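Prephenate dehydratase (Arthrobacter aurescens, PDB 3MWB) probably catalyses the conversion of prephenate to phenylpyruvate, with loss of water and carbon dioxide, on the way to phenylalanine, and binds L-phenylalanine at its ACT domain. Local coordinates at residues A[15-20]-A[134-139]; A[90-95]-A[153-158]; A[116-121]-A[172-177]. All blocks are in the same frame, centred on the assembly; numbering follows the deposited sequence.

Contact 1 (A[15-20]-A[134-139])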
ATOM      1  N   GLN A  15      17.970  44.234  -9.213  1.00 28.49           N
ATOM      2  CA  GLN A  15      17.059  44.615 -10.287  0.50 29.39           C
ATOM      3  C   GLN A  15      17.572  44.076 -11.635  1.00 30.25           C
ATOM      4  O   GLN A  15      18.777  43.868 -11.824  1.00 30.27           O
ATOM      5  CB  GLN A  15      16.813  46.137 -10.297  0.50 30.82           C
ATOM      6  CG  GLN A  15      16.031  46.627  -9.057  0.50 30.78           C
ATOM      7  CD  GLN A  15      15.578  48.088  -9.123  0.50 33.63           C
ATOM      8  OE1 GLN A  15      16.023  48.857  -9.976  0.50 34.68           O
ATOM      9  NE2 GLN A  15      14.682  48.473  -8.205  0.50 32.83           N
ATOM     10  N   GLY A  16      16.652  43.789 -12.554  1.00 30.49           N
ATOM     11  CA  GLY A  16      17.042  43.373 -13.911  1.00 31.64           C
ATOM     12  C   GLY A  16      17.297  41.890 -14.116  1.00 31.25           C
ATOM     13  O   GLY A  16      17.606  41.443 -15.245  1.00 31.88           O
ATOM     14  N   THR A  17      17.168  41.119 -13.035  1.00 29.46           N
ATOM     15  CA  THR A  17      17.251  39.656 -13.114  1.00 29.41           C
ATOM     16  C   THR A  17      16.014  39.066 -13.790  1.00 29.72           C
ATOM     17  O   THR A  17      15.013  39.755 -14.020  1.00 29.17           O
ATOM     18  CB  THR A  17      17.361  39.016 -11.702  1.00 28.55           C
ATOM     19  OG1 THR A  17      16.310  39.532 -10.872  1.00 28.57           O
ATOM     20  CG2 THR A  17      18.713  39.359 -11.045  1.00 29.86           C
ATOM     21  N   PHE A  18      16.083  37.770 -14.096  1.00 29.50           N
ATOM     22  CA  PHE A  18      14.911  37.035 -14.541  1.00 30.34           C
ATOM     23  C   PHE A  18      13.796  37.067 -13.491  1.00 29.01           C
ATOM     24  O   PHE A  18      12.617  37.132 -13.829  1.00 30.29           O
ATOM     25  CB  PHE A  18      15.305  35.592 -14.908  1.00 30.48           C
ATOM     26  CG  PHE A  18      16.031  35.504 -16.203  1.00 33.10           C
ATOM     27  CD1 PHE A  18      17.412  35.759 -16.266  1.00 33.75           C
ATOM     28  CD2 PHE A  18      15.334  35.242 -17.383  1.00 35.80           C
ATOM     29  CE1 PHE A  18      18.089  35.712 -17.496  1.00 36.12           C
ATOM     30  CE2 PHE A  18      15.997  35.189 -18.612  1.00 38.29           C
ATOM     31  CZ  PHE A  18      17.381  35.418 -18.664  1.00 37.74           C
ATOM     32  N   THR A  19      14.177  37.059 -12.217  1.00 27.60           N
ATOM     33  CA  THR A  19      13.188  37.181 -11.141  1.00 26.51           C
ATOM     34  C   THR A  19      12.366  38.477 -11.240  1.00 26.33           C
ATOM     35  O   THR A  19      11.138  38.422 -11.191  1.00 27.17           O
ATOM     36  CB  THR A  19      13.826  37.018  -9.757  1.00 25.21           C
ATOM     37  OG1 THR A  19      14.695  35.874  -9.771  1.00 26.69           O
ATOM     38  CG2 THR A  19      12.765  36.800  -8.695  1.00 24.77           C
ATOM     39  N   GLU A  20      13.022  39.623 -11.380  1.00 48.28           N
ATOM     40  CA  GLU A  20      12.271  40.873 -11.532  1.00 48.60           C
ATOM     41  C   GLU A  20      11.339  40.820 -12.749  1.00 48.90           C
ATOM     42  O   GLU A  20      10.153  41.142 -12.649  1.00 47.11           O
ATOM     43  CB  GLU A  20      13.182  42.097 -11.622  1.00 51.31           C
ATOM     44  CG  GLU A  20      12.374  43.367 -11.872  1.00 52.75           C
ATOM     45  CD  GLU A  20      13.080  44.653 -11.487  1.00 55.28           C
ATOM     46  OE1 GLU A  20      14.241  44.881 -11.904  1.00 56.21           O
ATOM     47  OE2 GLU A  20      12.436  45.452 -10.779  1.00 55.49           O
ATOM     48  N   GLY A 134      29.818  35.018 -12.681  1.00 39.04           N
ATOM     49  CA  GLY A 134      29.221  36.196 -12.056  1.00 38.77           C
ATOM     50  C   GLY A 134      28.273  35.786 -10.941  1.00 37.93           C
ATOM     51  O   GLY A 134      27.853  34.631 -10.888  1.00 38.08           O
ATOM     52  N   SER A 135      27.929  36.727 -10.058  1.00 37.45           N
ATOM     53  CA  SER A 135      26.989  36.475  -8.956  1.00 37.18           C
ATOM     54  C   SER A 135      25.532  36.351  -9.428  1.00 36.39           C
ATOM     55  O   SER A 135      24.749  35.599  -8.848  1.00 35.88           O
ATOM     56  CB  SER A 135      27.115  37.562  -7.869  1.00 37.19           C
ATOM     57  OG  SER A 135      26.717  38.818  -8.403  1.00 37.22           O
ATOM     58  N   SER A 136      25.185  37.101 -10.472  1.00 36.26           N
ATOM     59  CA  SER A 136      23.876  37.028 -11.137  1.00 36.33           C
ATOM     60  C   SER A 136      24.007  37.546 -12.571  1.00 36.78           C
ATOM     61  O   SER A 136      25.027  38.159 -12.909  1.00 37.14           O
ATOM     62  CB  SER A 136      22.805  37.825 -10.370  1.00 36.68           C
ATOM     63  OG  SER A 136      23.063  39.222 -10.367  1.00 36.28           O
ATOM     64  N   THR A 137      23.005  37.292 -13.414  1.00 36.69           N
ATOM     65  CA  THR A 137      23.027  37.817 -14.775  1.00 37.17           C
ATOM     66  C   THR A 137      23.050  39.350 -14.762  1.00 37.66           C
ATOM     67  O   THR A 137      23.806  39.969 -15.515  1.00 37.68           O
ATOM     68  CB  THR A 137      21.860  37.282 -15.692  1.00 37.21           C
ATOM     69  OG1 THR A 137      20.590  37.793 -15.250  1.00 35.16           O
ATOM     70  CG2 THR A 137      21.838  35.742 -15.714  1.00 37.08           C
ATOM     71  N   ALA A 138      22.221  39.937 -13.900  1.00 37.80           N
ATOM     72  CA  ALA A 138      22.119  41.395 -13.772  1.00 38.48           C
ATOM     73  C   ALA A 138      23.449  42.039 -13.366  1.00 38.97           C
ATOM     74  O   ALA A 138      23.869  43.000 -13.998  1.00 39.19           O
ATOM     75  CB  ALA A 138      21.009  41.783 -12.794  1.00 37.84           C
ATOM     76  N   ALA A 139      24.104  41.512 -12.328  1.00 38.84           N
ATOM     77  CA  ALA A 139      25.409  42.031 -11.894  1.00 39.72           C
ATOM     78  C   ALA A 139      26.454  41.928 -13.004  1.00 40.39           C
ATOM     79  O   ALA A 139      27.257  42.843 -13.201  1.00 40.26           O
ATOM     80  CB  ALA A 139      25.899  41.331 -10.628  1.00 39.33           C
TER
HETATM   81  O   HOH W   1      19.552  39.906 -16.523  1.00 30.07           O

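Contact 2 (A[90-95]-A[153-158])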
ATOM      1  N   ILE A  90      12.374  31.514 -20.681  1.00 28.90           N
ATOM      2  CA  ILE A  90      13.707  32.064 -20.519  1.00 27.95           C
ATOM      3  C   ILE A  90      14.264  32.385 -21.907  1.00 28.33           C
ATOM      4  O   ILE A  90      14.299  31.520 -22.781  1.00 28.06           O
ATOM      5  CB  ILE A  90      14.650  31.073 -19.788  1.00 27.46           C
ATOM      6  CG1 ILE A  90      14.132  30.760 -18.372  1.00 27.92           C
ATOM      7  CG2 ILE A  90      16.080  31.624 -19.727  1.00 27.34           C
ATOM      8  CD1 ILE A  90      14.724  29.485 -17.754  1.00 26.68           C
ATOM      9  N   THR A  91      14.687  33.635 -22.087  1.00 28.04           N
ATOM     10  CA  THR A  91      15.316  34.096 -23.307  1.00 29.90           C
ATOM     11  C   THR A  91      16.632  34.771 -22.917  1.00 29.06           C
ATOM     12  O   THR A  91      16.648  35.624 -22.030  1.00 28.82           O
ATOM     13  CB  THR A  91      14.387  35.103 -24.018  1.00 30.94           C
ATOM     14  OG1 THR A  91      13.185  34.426 -24.404  1.00 34.34           O
ATOM     15  CG2 THR A  91      15.041  35.688 -25.262  1.00 32.83           C
ATOM     16  N   PHE A  92      17.730  34.390 -23.555  1.00 28.48           N
ATOM     17  CA  PHE A  92      19.015  34.976 -23.202  1.00 28.35           C
ATOM     18  C   PHE A  92      19.491  35.943 -24.286  1.00 28.90           C
ATOM     19  O   PHE A  92      19.378  35.653 -25.472  1.00 30.36           O
ATOM     20  CB  PHE A  92      20.075  33.900 -23.010  1.00 27.78           C
ATOM     21  CG  PHE A  92      19.872  33.036 -21.806  1.00 28.60           C
ATOM     22  CD1 PHE A  92      20.137  33.525 -20.522  1.00 28.32           C
ATOM     23  CD2 PHE A  92      19.462  31.712 -21.948  1.00 28.51           C
ATOM     24  CE1 PHE A  92      19.959  32.709 -19.393  1.00 28.46           C
ATOM     25  CE2 PHE A  92      19.302  30.883 -20.813  1.00 28.89           C
ATOM     26  CZ  PHE A  92      19.553  31.384 -19.549  1.00 25.73           C
ATOM     27  N   VAL A  93      20.035  37.083 -23.873  1.00 28.76           N
ATOM     28  CA  VAL A  93      20.698  37.990 -24.789  1.00 29.16           C
ATOM     29  C   VAL A  93      22.176  38.112 -24.418  1.00 29.26           C
ATOM     30  O   VAL A  93      22.554  38.000 -23.236  1.00 28.07           O
ATOM     31  CB  VAL A  93      20.038  39.393 -24.850  1.00 30.04           C
ATOM     32  CG1 VAL A  93      18.602  39.298 -25.366  1.00 31.27           C
ATOM     33  CG2 VAL A  93      20.081  40.088 -23.510  1.00 30.95           C
ATOM     34  N   LEU A  94      22.999  38.335 -25.444  1.00 29.34           N
ATOM     35  CA  LEU A  94      24.408  38.641 -25.271  1.00 30.43           C
ATOM     36  C   LEU A  94      24.577  40.145 -25.376  1.00 31.63           C
ATOM     37  O   LEU A  94      24.139  40.770 -26.354  1.00 32.36           O
ATOM     38  CB  LEU A  94      25.278  37.922 -26.325  1.00 30.90           C
ATOM     39  CG  LEU A  94      26.795  38.201 -26.211  1.00 32.28           C
ATOM     40  CD1 LEU A  94      27.424  37.441 -25.044  1.00 31.71           C
ATOM     41  CD2 LEU A  94      27.509  37.873 -27.516  1.00 32.91           C
ATOM     42  N   VAL A  95      25.231  40.720 -24.377  1.00 31.85           N
ATOM     43  CA  VAL A  95      25.202  42.153 -24.172  1.00 33.57           C
ATOM     44  C   VAL A  95      26.632  42.701 -24.041  1.00 35.07           C
ATOM     45  O   VAL A  95      27.529  42.008 -23.555  1.00 35.05           O
ATOM     46  CB  VAL A  95      24.257  42.483 -22.956  1.00 33.43           C
ATOM     47  CG1 VAL A  95      25.016  42.769 -21.666  1.00 33.64           C
ATOM     48  CG2 VAL A  95      23.296  43.583 -23.289  1.00 33.87           C
ATOM     49  N   ALA A 153      31.707  41.051 -22.463  1.00 37.35           N
ATOM     50  CA  ALA A 153      30.299  40.755 -22.724  1.00 34.92           C
ATOM     51  C   ALA A 153      29.624  40.114 -21.508  1.00 33.63           C
ATOM     52  O   ALA A 153      30.301  39.584 -20.618  1.00 33.71           O
ATOM     53  CB  ALA A 153      30.170  39.865 -23.937  1.00 34.07           C
ATOM     54  N   ALA A 154      28.292  40.191 -21.468  1.00 32.14           N
ATOM     55  CA  ALA A 154      27.494  39.504 -20.448  1.00 31.25           C
ATOM     56  C   ALA A 154      26.293  38.793 -21.086  1.00 29.69           C
ATOM     57  O   ALA A 154      25.858  39.148 -22.180  1.00 29.29           O
ATOM     58  CB  ALA A 154      27.038  40.476 -19.365  1.00 32.26           C
ATOM     59  N   ILE A 155      25.802  37.762 -20.411  1.00 28.92           N
ATOM     60  CA  ILE A 155      24.609  37.058 -20.825  1.00 28.39           C
ATOM     61  C   ILE A 155      23.571  37.316 -19.757  1.00 29.77           C
ATOM     62  O   ILE A 155      23.791  37.033 -18.574  1.00 30.28           O
ATOM     63  CB  ILE A 155      24.862  35.548 -20.990  1.00 28.06           C
ATOM     64  CG1 ILE A 155      25.894  35.313 -22.100  1.00 27.81           C
ATOM     65  CG2 ILE A 155      23.563  34.834 -21.322  1.00 26.91           C
ATOM     66  CD1 ILE A 155      26.375  33.870 -22.201  1.00 28.61           C
ATOM     67  N   CYS A 156      22.444  37.872 -20.185  1.00 30.00           N
ATOM     68  CA  CYS A 156      21.455  38.370 -19.256  1.00 31.64           C
ATOM     69  C   CYS A 156      20.051  38.321 -19.864  1.00 32.08           C
ATOM     70  O   CYS A 156      19.872  37.812 -20.975  1.00 31.27           O
ATOM     71  CB  CYS A 156      21.818  39.804 -18.882  1.00 32.25           C
ATOM     72  SG  CYS A 156      21.881  40.885 -20.315  0.92 32.92           S
ATOM     73  N   ALA A 157      19.085  38.867 -19.129  1.00 33.85           N
ATOM     74  CA  ALA A 157      17.689  38.988 -19.570  1.00 35.34           C
ATOM     75  C   ALA A 157      17.477  40.139 -20.555  1.00 35.86           C
ATOM     76  O   ALA A 157      18.216  41.131 -20.530  1.00 36.33           O
ATOM     77  CB  ALA A 157      16.756  39.162 -18.345  1.00 37.32           C
ATOM     78  N   PRO A 158      16.476  40.011 -21.445  1.00 36.56           N
ATOM     79  CA  PRO A 158      16.098  41.163 -22.261  1.00 37.92           C
ATOM     80  C   PRO A 158      15.712  42.387 -21.417  1.00 40.01           C
ATOM     81  O   PRO A 158      15.957  43.513 -21.844  1.00 40.58           O
ATOM     82  CB  PRO A 158      14.894  40.646 -23.060  1.00 38.97           C
ATOM     83  CG  PRO A 158      15.173  39.195 -23.214  1.00 37.11           C
ATOM     84  CD  PRO A 158      15.789  38.783 -21.892  1.00 36.19           C
TER

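Contact 3 (A[116-121]-A[172-177])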
ATOM      1  N   ALA A 116      25.699  27.600 -18.639  1.00 35.88           N
ATOM      2  CA  ALA A 116      25.510  26.181 -18.953  1.00 37.38           C
ATOM      3  C   ALA A 116      24.424  25.932 -20.005  1.00 37.09           C
ATOM      4  O   ALA A 116      24.397  24.882 -20.642  1.00 39.05           O
ATOM      5  CB  ALA A 116      25.192  25.402 -17.668  1.00 38.39           C
ATOM      6  N   GLN A 117      23.523  26.899 -20.167  1.00 35.34           N
ATOM      7  CA  GLN A 117      22.428  26.781 -21.131  1.00 35.97           C
ATOM      8  C   GLN A 117      22.675  27.512 -22.438  1.00 34.27           C
ATOM      9  O   GLN A 117      21.805  27.502 -23.291  1.00 35.22           O
ATOM     10  CB  GLN A 117      21.153  27.378 -20.563  1.00 36.80           C
ATOM     11  CG  GLN A 117      20.553  26.661 -19.405  1.00 39.20           C
ATOM     12  CD  GLN A 117      19.268  27.318 -19.022  1.00 40.78           C
ATOM     13  OE1 GLN A 117      18.303  27.312 -19.792  1.00 43.32           O
ATOM     14  NE2 GLN A 117      19.244  27.920 -17.843  1.00 40.69           N
ATOM     15  N   CYS A 118      23.809  28.194 -22.565  1.00 32.43           N
ATOM     16  CA  CYS A 118      24.126  28.941 -23.779  1.00 31.41           C
ATOM     17  C   CYS A 118      25.328  28.373 -24.518  1.00 32.15           C
ATOM     18  O   CYS A 118      25.865  29.011 -25.420  1.00 31.66           O
ATOM     19  CB  CYS A 118      24.352  30.422 -23.459  1.00 31.15           C
ATOM     20  SG  CYS A 118      22.842  31.252 -22.948  1.00 30.23           S
ATOM     21  N   ARG A 119      25.716  27.159 -24.143  1.00 33.99           N
ATOM     22  CA  ARG A 119      26.866  26.476 -24.726  1.00 36.60           C
ATOM     23  C   ARG A 119      26.881  26.393 -26.242  1.00 36.71           C
ATOM     24  O   ARG A 119      27.920  26.637 -26.854  1.00 37.98           O
ATOM     25  CB  ARG A 119      27.020  25.070 -24.121  1.00 39.76           C
ATOM     26  CG  ARG A 119      27.368  25.091 -22.625  1.00 41.65           C
ATOM     27  CD  ARG A 119      28.523  26.069 -22.345  1.00 44.12           C
ATOM     28  NE  ARG A 119      29.674  25.752 -23.180  1.00 49.19           N
ATOM     29  CZ  ARG A 119      30.543  24.772 -22.928  1.00 55.42           C
ATOM     30  NH1 ARG A 119      30.421  24.023 -21.832  1.00 57.21           N
ATOM     31  NH2 ARG A 119      31.550  24.550 -23.768  1.00 58.04           N
ATOM     32  N   LEU A 120      25.744  26.047 -26.844  1.00 36.64           N
ATOM     33  CA  LEU A 120      25.694  25.751 -28.283  1.00 37.25           C
ATOM     34  C   LEU A 120      26.095  26.962 -29.113  1.00 35.14           C
ATOM     35  O   LEU A 120      27.009  26.891 -29.939  1.00 35.46           O
ATOM     36  CB  LEU A 120      24.308  25.260 -28.708  1.00 38.34           C
ATOM     37  CG  LEU A 120      23.887  23.861 -28.266  1.00 42.60           C
ATOM     38  CD1 LEU A 120      22.382  23.660 -28.488  1.00 44.71           C
ATOM     39  CD2 LEU A 120      24.710  22.784 -28.972  1.00 46.90           C
ATOM     40  N   TRP A 121      25.402  28.069 -28.870  1.00 33.22           N
ATOM     41  CA  TRP A 121      25.674  29.331 -29.531  1.00 32.12           C
ATOM     42  C   TRP A 121      27.090  29.835 -29.238  1.00 32.17           C
ATOM     43  O   TRP A 121      27.824  30.193 -30.156  1.00 32.79           O
ATOM     44  CB  TRP A 121      24.637  30.362 -29.092  1.00 32.05           C
ATOM     45  CG  TRP A 121      24.629  31.570 -29.941  1.00 33.66           C
ATOM     46  CD1 TRP A 121      23.819  31.813 -31.012  1.00 34.13           C
ATOM     47  CD2 TRP A 121      25.482  32.709 -29.814  1.00 34.45           C
ATOM     48  NE1 TRP A 121      24.107  33.042 -31.550  1.00 35.03           N
ATOM     49  CE2 TRP A 121      25.128  33.610 -30.836  1.00 35.60           C
ATOM     50  CE3 TRP A 121      26.510  33.058 -28.930  1.00 36.22           C
ATOM     51  CZ2 TRP A 121      25.763  34.838 -31.001  1.00 37.81           C
ATOM     52  CZ3 TRP A 121      27.143  34.278 -29.098  1.00 38.50           C
ATOM     53  CH2 TRP A 121      26.767  35.151 -30.126  1.00 38.30           C
ATOM     54  N   GLU A 172      20.693  37.939 -29.977  1.00 34.50           N
ATOM     55  CA  GLU A 172      19.357  37.658 -29.422  1.00 34.72           C
ATOM     56  C   GLU A 172      19.055  36.161 -29.328  1.00 33.82           C
ATOM     57  O   GLU A 172      19.430  35.393 -30.226  1.00 33.51           O
ATOM     58  CB  GLU A 172      18.282  38.308 -30.294  1.00 36.91           C
ATOM     59  CG  GLU A 172      17.981  39.749 -29.958  1.00 40.28           C
ATOM     60  CD  GLU A 172      16.913  40.362 -30.875  1.00 44.92           C
ATOM     61  OE1 GLU A 172      16.892  40.101 -32.111  1.00 46.44           O
ATOM     62  OE2 GLU A 172      16.078  41.111 -30.344  1.00 48.63           O
ATOM     63  N   ASP A 173      18.391  35.758 -28.240  1.00 30.80           N
ATOM     64  CA  ASP A 173      17.827  34.401 -28.102  1.00 31.26           C
ATOM     65  C   ASP A 173      18.897  33.314 -28.300  1.00 31.39           C
ATOM     66  O   ASP A 173      18.842  32.533 -29.233  1.00 31.98           O
ATOM     67  CB  ASP A 173      16.637  34.219 -29.071  1.00 32.49           C
ATOM     68  CG  ASP A 173      15.688  33.063 -28.675  1.00 35.24           C
ATOM     69  OD1 ASP A 173      15.612  32.697 -27.486  1.00 35.70           O
ATOM     70  OD2 ASP A 173      14.985  32.529 -29.574  1.00 40.02           O
ATOM     71  N   ILE A 174      19.860  33.253 -27.389  1.00 30.78           N
ATOM     72  CA  ILE A 174      21.025  32.394 -27.588  1.00 31.67           C
ATOM     73  C   ILE A 174      21.040  31.117 -26.734  1.00 32.24           C
ATOM     74  O   ILE A 174      22.054  30.410 -26.681  1.00 33.73           O
ATOM     75  CB  ILE A 174      22.334  33.194 -27.393  1.00 31.74           C
ATOM     76  CG1 ILE A 174      22.374  33.861 -26.003  1.00 30.89           C
ATOM     77  CG2 ILE A 174      22.455  34.238 -28.475  1.00 31.12           C
ATOM     78  CD1 ILE A 174      23.774  34.366 -25.597  1.00 34.82           C
ATOM     79  N   GLY A 175      19.918  30.820 -26.077  1.00 30.97           N
ATOM     80  CA  GLY A 175      19.802  29.632 -25.226  1.00 30.95           C
ATOM     81  C   GLY A 175      19.653  28.311 -25.977  1.00 32.43           C
ATOM     82  O   GLY A 175      19.141  28.274 -27.102  1.00 32.79           O
ATOM     83  N   ASP A 176      20.096  27.237 -25.323  1.00 33.66           N
ATOM     84  CA  ASP A 176      20.106  25.860 -25.833  1.00 36.60           C
ATOM     85  C   ASP A 176      18.708  25.207 -25.862  1.00 37.21           C
ATOM     86  O   ASP A 176      18.457  24.280 -26.648  1.00 38.62           O
ATOM     87  CB  ASP A 176      21.015  24.967 -24.937  1.00 37.29           C
ATOM     88  CG  ASP A 176      22.521  25.340 -25.002  1.00 39.15           C
ATOM     89  OD1 ASP A 176      22.980  26.019 -25.950  1.00 39.81           O
ATOM     90  OD2 ASP A 176      23.266  24.927 -24.082  1.00 39.33           O
ATOM     91  N   ASN A 177      17.825  25.649 -24.971  1.00 36.15           N
ATOM     92  CA  ASN A 177      16.543  24.957 -24.753  1.00 36.95           C
ATOM     93  C   ASN A 177      15.340  25.847 -25.067  1.00 36.18           C
ATOM     94  O   ASN A 177      15.079  26.816 -24.345  1.00 34.19           O
ATOM     95  CB  ASN A 177      16.473  24.365 -23.322  1.00 36.36           C
ATOM     96  CG  ASN A 177      15.078  23.771 -22.956  1.00 37.77           C
ATOM     97  OD1 ASN A 177      14.258  23.429 -23.824  1.00 38.90           O
ATOM     98  ND2 ASN A 177      14.826  23.644 -21.649  1.00 35.73           N
TER
HETATM   99  O   HOH W   2      18.012  27.893 -23.104  1.00 36.08           O

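Contact 1 (A[15-20]-A[134-139])
Ala138 and Thr17 bring together the starts of two helices, 137-143 and 18-23, from the two lobes of the dehydratase domain, whose sequence places it in the periplasmic-binding-protein clan. In this clan ligands typically bind in the cleft between the lobes, and the substrate probably does so here. The tight part centres on one methyl group. Ala138 CB lies 3.2 Å from Gln15 O and 3.8 Å from the Thr17 CG2 methyl, with the Gly16 carbonyl carbon just beyond. Gly16 has a positive phi (87°), at which a side chain would jam against Gln15 O. Each helix start is capped within its own segment. Ser136 OG accepts from Ala139 N at 3.2 Å, while Thr17 OG1 takes a weak, though straight, bond from Glu20 N. With chi1 at 51°, Thr17 places OG1 between its backbone N and carbonyl carbon to reach that N-H, which leaves CG2 for the alanine. Gly16 N also gives a bond of 2.7 Å to Glu20 OE1, met on the anti side of the carboxylate.

Around Thr137 the fit is looser and polar. The Phe18 ring presents its edge to Thr137 OG1, CD1 standing 3.9 Å from it, and the two side chains cross at about a right angle. The stronger partner of this hydroxyl is Glu64 OE2, which also binds Phe18 N, one carboxylate thus holding both helix starts. Gln15, the exposed residue of the contact, points its CB away from Ala138. Between the segments a single water spans the gap, donating to Gly16 O at 2.8 Å and to Thr137 OG1 at 2.7 Å.

Contact 2 (A[90-95]-A[153-158])
Val95 N donates to Ala154 O at 2.8 Å, the shortest bond of the antiparallel ladder between strands 93-96 and 153-156; Leu94 CA adds only a weak CA-H...O contact to the same oxygen. Val95 with Ala154 and Val93 with Cys156 are hydrogen-bonded pairs, and Leu94 with Ile155 is the non-hydrogen-bonded pair between them. The bond from Val93 N to Cys156 O (3.0 Å) is almost perfectly straight, at 179°. On one face Cys156 SG touches both Val93 CG2 (3.8 Å) and Val95 CB (3.9 Å); chi1 of 59°, with SG lying between its backbone N and carbonyl carbon, directs the thiol toward them. On the other face Leu94 CD1 rests on Ile155 CG1, and Ile155 CG2 meets the Phe92 ring obliquely at CD1 (3.8 Å). Beyond the ladder Pro158 CD closes on Thr91 O, a buried carbonyl without a polar partner.

Both strands are internal to the second lobe's sheet, 107-110 beside 153-156 and 168-171 beside 93-96. Helix 137-143 packs on the Ala154 and Cys156 side, and helix 112-115 touches Phe92 and Ile155 on the other.

Contact 3 (A[116-121]-A[172-177])
Asp176 meets the backbone N-H groups of Leu120 and Arg119 at the N-terminus of helix 119-125, just after the N-cap residue Cys118, in the second lobe of the dehydratase domain. It comes from the loop between strands 168-171 and 181-188, and its carboxylate makes most of the polar contacts. OD1 accepts from Leu120 N at 2.9 Å (157° at the hydrogen), met on the syn side and slightly out of the carboxylate plane. OD2 takes only a weak, bent bond from Arg119 N at 3.3 Å. The Leu120 side chain crosses the carboxylate obliquely, with CB, CG and CD1 all near OD1. The aspartate backbone N points to Gln117 O, but that oxygen is less surely placed. The Arg119 guanidinium plays no part here: its side chain bends away to a salt bridge with Asp123. Replacing Asp176 by an alanine would probably leave the N-H groups of Leu120 and Arg119 without their carboxylate partner and open a gap beside Leu120.

The apolar contacts centre on Ile174. Its CG2 methyl stands over the face of the Trp121 five-membered ring, 3.5 Å from the centroid and only 4° off the normal, a direct CH-pi contact. With chi1 at 56°, CG1 lies between the backbone N and carbonyl carbon and faces Cys118 SG (4.0 Å), while CG2, anti to the carbonyl carbon, is directed at the indole. His125 meets the Trp121 ring within the same helix.

Water adds a looser link near the loop end, accepting from Asn177 N at 2.9 Å and perhaps donating weakly to Gln117 OE1.

Facing N-H groups at the positive end of a helix dipole, the carboxylate is likely to be stabilised as the anion. The chemistry is thus divided: the charge of Asp176 meets the helix start, while Ile174 supplies the apolar surface that meets Trp121 and Cys118.

In the fold
Contact 2 is core: a backbone ladder with almost wholly apolar side chains inside one sheet. Contact 1 is also buried, yet its two segments, helix starts from different lobes, share no direct polar bond, only methyl and ring-edge packing and one bridging water. Contact 3 lies nearer the surface and answers with a carboxylate and an indole face. Contact 2 connects the others, which do not touch. Phe92 of contact 2 meets the Phe18 ring of contact 1 and Cys118 of contact 3, and Phe92 O probably accepts from Ile174 N. Helix 137-143 of contact 1 leads in the chain to strand 153-156. Contacts 1 and 3 both reach the second subunit, whereas no other chain touches contact 2.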